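Local coordinates for protein SidF, inhibitor of growth family, member 3 (Legionella pneumophila subsp. pneumophila, PDB 4FYF) that probably acts as a phosphatidylinositol phosphate phosphatase, a Legionella enzyme thought to remove phosphate from phosphoinositide lipids, at residues 599-604 with 672-677. The protein carries 1 engineered substitution. Sequence-based numbering, arbitrary orientation.
Sequences FYNSCA and DGLYTG. With HG (mercury (II) ion), chain E.
With chi1 at -77°, Asn-601 swings its CG beside its own backbone N and carries its carboxamide out from helix 590-614 to the backbone of 672-677; Tyr-600, one residue earlier, has CG anti to the backbone N (chi1 177°), which lays its ring beside Leu-674. The amide of Asn-601 grips the loop with two nearly straight hydrogen bonds. Asn-601 OD1 accepts from Tyr-675 N at 2.7 Å, the donor standing tilted 31° from the carbonyl plane, and Asn-601 ND2 donates to Gly-673 O at 2.9 Å, with the acceptor close to the amide plane. The two bonds go to the residues before and after Leu-674, whose CA lies 3.4 Å from Asn-601 OD1. The Leu-674 side chain crosses that of Tyr-600 at about a right angle, CD2 resting 3.8 Å from Tyr-600 CD1. At the edge of the same ring, near its plane, Tyr-675 O approaches Tyr-600 CE1 to 3.6 Å. Further along the helix, Ala-604 CB meets the edge of the Tyr-675 ring at CD2, 3.9 Å away; Gly-677 N sits over one face of that ring. Leu-630 of helix 626-637 and Asn-663 of helix 652-668 also touch Tyr-675. Elsewhere on this helix, Cys-603 SG and Phe-599 O bind a mercury ion. Using both ends of one buried amide fixes the flip of Asn-601 and satisfies a backbone N-H and a carbonyl in a loop without regular structure, tying the approach to helix 678-681 to helix 590-614.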
ATOM      1  N   PHE A 599     -12.660 -19.733   7.804  1.00 55.94           N
ATOM      2  CA  PHE A 599     -12.579 -20.887   6.947  1.00 57.14           C
ATOM      3  C   PHE A 599     -13.340 -20.702   5.607  1.00 59.05           C
ATOM      4  O   PHE A 599     -12.832 -21.064   4.530  1.00 60.00           O
ATOM      5  CB  PHE A 599     -13.049 -22.145   7.655  1.00 57.81           C
ATOM      6  CG  PHE A 599     -12.949 -23.366   6.797  1.00 60.42           C
ATOM      7  CD1 PHE A 599     -13.944 -23.657   5.843  1.00 59.72           C
ATOM      8  CD2 PHE A 599     -11.833 -24.218   6.890  1.00 60.87           C
ATOM      9  CE1 PHE A 599     -13.831 -24.770   5.018  1.00 62.23           C
ATOM     10  CE2 PHE A 599     -11.736 -25.335   6.057  1.00 64.36           C
ATOM     11  CZ  PHE A 599     -12.731 -25.612   5.122  1.00 63.29           C
ATOM     12  N   TYR A 600     -14.565 -20.187   5.687  1.00 59.95           N
ATOM     13  CA  TYR A 600     -15.391 -19.931   4.509  1.00 56.41           C
ATOM     14  C   TYR A 600     -14.777 -18.824   3.624  1.00 57.15           C
ATOM     15  O   TYR A 600     -14.586 -19.014   2.406  1.00 57.79           O
ATOM     16  CB  TYR A 600     -16.811 -19.534   4.923  1.00 53.21           C
ATOM     17  CG  TYR A 600     -17.684 -19.197   3.753  1.00 55.35           C
ATOM     18  CD1 TYR A 600     -17.705 -17.886   3.183  1.00 53.74           C
ATOM     19  CD2 TYR A 600     -18.470 -20.168   3.166  1.00 57.36           C
ATOM     20  CE1 TYR A 600     -18.495 -17.585   2.076  1.00 51.54           C
ATOM     21  CE2 TYR A 600     -19.274 -19.869   2.056  1.00 59.66           C
ATOM     22  CZ  TYR A 600     -19.291 -18.592   1.520  1.00 56.83           C
ATOM     23  OH  TYR A 600     -20.110 -18.371   0.431  1.00 60.81           O
ATOM     24  N   ASN A 601     -14.462 -17.677   4.235  1.00 53.11           N
ATOM     25  CA  ASN A 601     -14.014 -16.521   3.477  1.00 52.97           C
ATOM     26  C   ASN A 601     -12.732 -16.849   2.722  1.00 51.92           C
ATOM     27  O   ASN A 601     -12.596 -16.609   1.526  1.00 49.21           O
ATOM     28  CB  ASN A 601     -13.845 -15.300   4.386  1.00 51.13           C
ATOM     29  CG  ASN A 601     -15.173 -14.651   4.746  1.00 51.98           C
ATOM     30  OD1 ASN A 601     -16.210 -14.913   4.113  1.00 52.87           O
ATOM     31  ND2 ASN A 601     -15.152 -13.776   5.761  1.00 48.52           N
ATOM     32  N   SER A 602     -11.817 -17.480   3.422  1.00 54.28           N
ATOM     33  CA  SER A 602     -10.649 -18.004   2.767  1.00 56.29           C
ATOM     34  C   SER A 602     -10.957 -18.876   1.538  1.00 54.33           C
ATOM     35  O   SER A 602     -10.550 -18.524   0.418  1.00 61.33           O
ATOM     36  CB  SER A 602      -9.756 -18.723   3.738  1.00 53.92           C
ATOM     37  OG  SER A 602      -8.915 -19.481   2.920  1.00 58.27           O
ATOM     38  N   CYS A 603     -11.728 -19.930   1.701  1.00 47.57           N
ATOM     39  CA  CYS A 603     -12.142 -20.742   0.544  1.00 50.26           C
ATOM     40  C   CYS A 603     -12.876 -19.940  -0.565  1.00 52.22           C
ATOM     41  O   CYS A 603     -12.658 -20.207  -1.759  1.00 50.78           O
ATOM     42  CB  CYS A 603     -13.060 -21.889   0.948  1.00 53.71           C
ATOM     43  SG  CYS A 603     -12.340 -23.321   1.743  0.59 59.74           S
ATOM     44  N   ALA A 604     -13.756 -19.000  -0.177  1.00 50.42           N
ATOM     45  CA  ALA A 604     -14.512 -18.201  -1.168  1.00 50.19           C
ATOM     46  C   ALA A 604     -13.552 -17.328  -1.983  1.00 47.88           C
ATOM     47  O   ALA A 604     -13.573 -17.364  -3.206  1.00 51.59           O
ATOM     48  CB  ALA A 604     -15.649 -17.400  -0.525  1.00 45.40           C
ATOM     49  N   ASP A 672     -23.747 -12.139   8.510  1.00 63.14           N
ATOM     50  CA  ASP A 672     -22.830 -13.281   8.536  1.00 60.32           C
ATOM     51  C   ASP A 672     -21.372 -12.982   8.826  1.00 56.82           C
ATOM     52  O   ASP A 672     -20.710 -13.724   9.534  1.00 52.67           O
ATOM     53  CB  ASP A 672     -22.792 -13.805   7.100  1.00 65.16           C
ATOM     54  CG  ASP A 672     -23.634 -14.969   6.938  1.00 70.55           C
ATOM     55  OD1 ASP A 672     -23.788 -15.573   8.007  1.00 76.28           O
ATOM     56  OD2 ASP A 672     -24.139 -15.266   5.821  1.00 71.04           O
ATOM     57  N   GLY A 673     -20.854 -11.932   8.177  1.00 54.76           N
ATOM     58  CA  GLY A 673     -19.419 -11.737   8.050  1.00 51.70           C
ATOM     59  C   GLY A 673     -18.889 -12.613   6.929  1.00 49.78           C
ATOM     60  O   GLY A 673     -17.712 -12.872   6.852  1.00 52.72           O
ATOM     61  N   LEU A 674     -19.757 -13.092   6.065  1.00 49.43           N
ATOM     62  CA  LEU A 674     -19.323 -14.011   5.026  1.00 50.27           C
ATOM     63  C   LEU A 674     -19.331 -13.345   3.637  1.00 50.72           C
ATOM     64  O   LEU A 674     -20.301 -12.684   3.228  1.00 51.63           O
ATOM     65  CB  LEU A 674     -20.220 -15.255   5.010  1.00 52.56           C
ATOM     66  CG  LEU A 674     -20.210 -16.176   6.236  1.00 54.19           C
ATOM     67  CD1 LEU A 674     -21.042 -17.431   5.988  1.00 55.56           C
ATOM     68  CD2 LEU A 674     -18.797 -16.546   6.590  1.00 52.63           C
ATOM     69  N   TYR A 675     -18.255 -13.536   2.903  1.00 48.07           N
ATOM     70  CA  TYR A 675     -18.108 -12.881   1.612  1.00 48.36           C
ATOM     71  C   TYR A 675     -19.145 -13.363   0.588  1.00 46.71           C
ATOM     72  O   TYR A 675     -19.345 -14.546   0.441  1.00 49.73           O
ATOM     73  CB  TYR A 675     -16.683 -13.118   1.128  1.00 46.58           C
ATOM     74  CG  TYR A 675     -16.420 -12.723  -0.278  1.00 45.89           C
ATOM     75  CD1 TYR A 675     -16.206 -11.368  -0.617  1.00 43.40           C
ATOM     76  CD2 TYR A 675     -16.338 -13.689  -1.288  1.00 44.68           C
ATOM     77  CE1 TYR A 675     -15.923 -11.018  -1.908  1.00 39.81           C
ATOM     78  CE2 TYR A 675     -16.063 -13.320  -2.584  1.00 43.84           C
ATOM     79  CZ  TYR A 675     -15.845 -11.988  -2.877  1.00 40.76           C
ATOM     80  OH  TYR A 675     -15.599 -11.602  -4.176  1.00 46.61           O
ATOM     81  N   THR A 676     -19.813 -12.433  -0.086  1.00 46.56           N
ATOM     82  CA  THR A 676     -20.743 -12.741  -1.167  1.00 46.88           C
ATOM     83  C   THR A 676     -20.272 -12.183  -2.495  1.00 46.59           C
ATOM     84  O   THR A 676     -20.880 -12.475  -3.515  1.00 50.85           O
ATOM     85  CB  THR A 676     -22.084 -12.064  -0.937  1.00 47.12           C
ATOM     86  OG1 THR A 676     -21.884 -10.641  -0.962  1.00 45.85           O
ATOM     87  CG2 THR A 676     -22.626 -12.460   0.378  1.00 45.96           C
ATOM     88  N   GLY A 677     -19.250 -11.324  -2.490  1.00 43.04           N
ATOM     89  CA  GLY A 677     -18.823 -10.649  -3.715  1.00 44.77           C
ATOM     90  C   GLY A 677     -19.660  -9.470  -4.243  1.00 45.98           C
ATOM     91  O   GLY A 677     -19.292  -8.852  -5.232  1.00 44.52           O
TER
HETATM   92 HG    HG E 804     -10.559 -22.478   3.532  0.68132.95          HG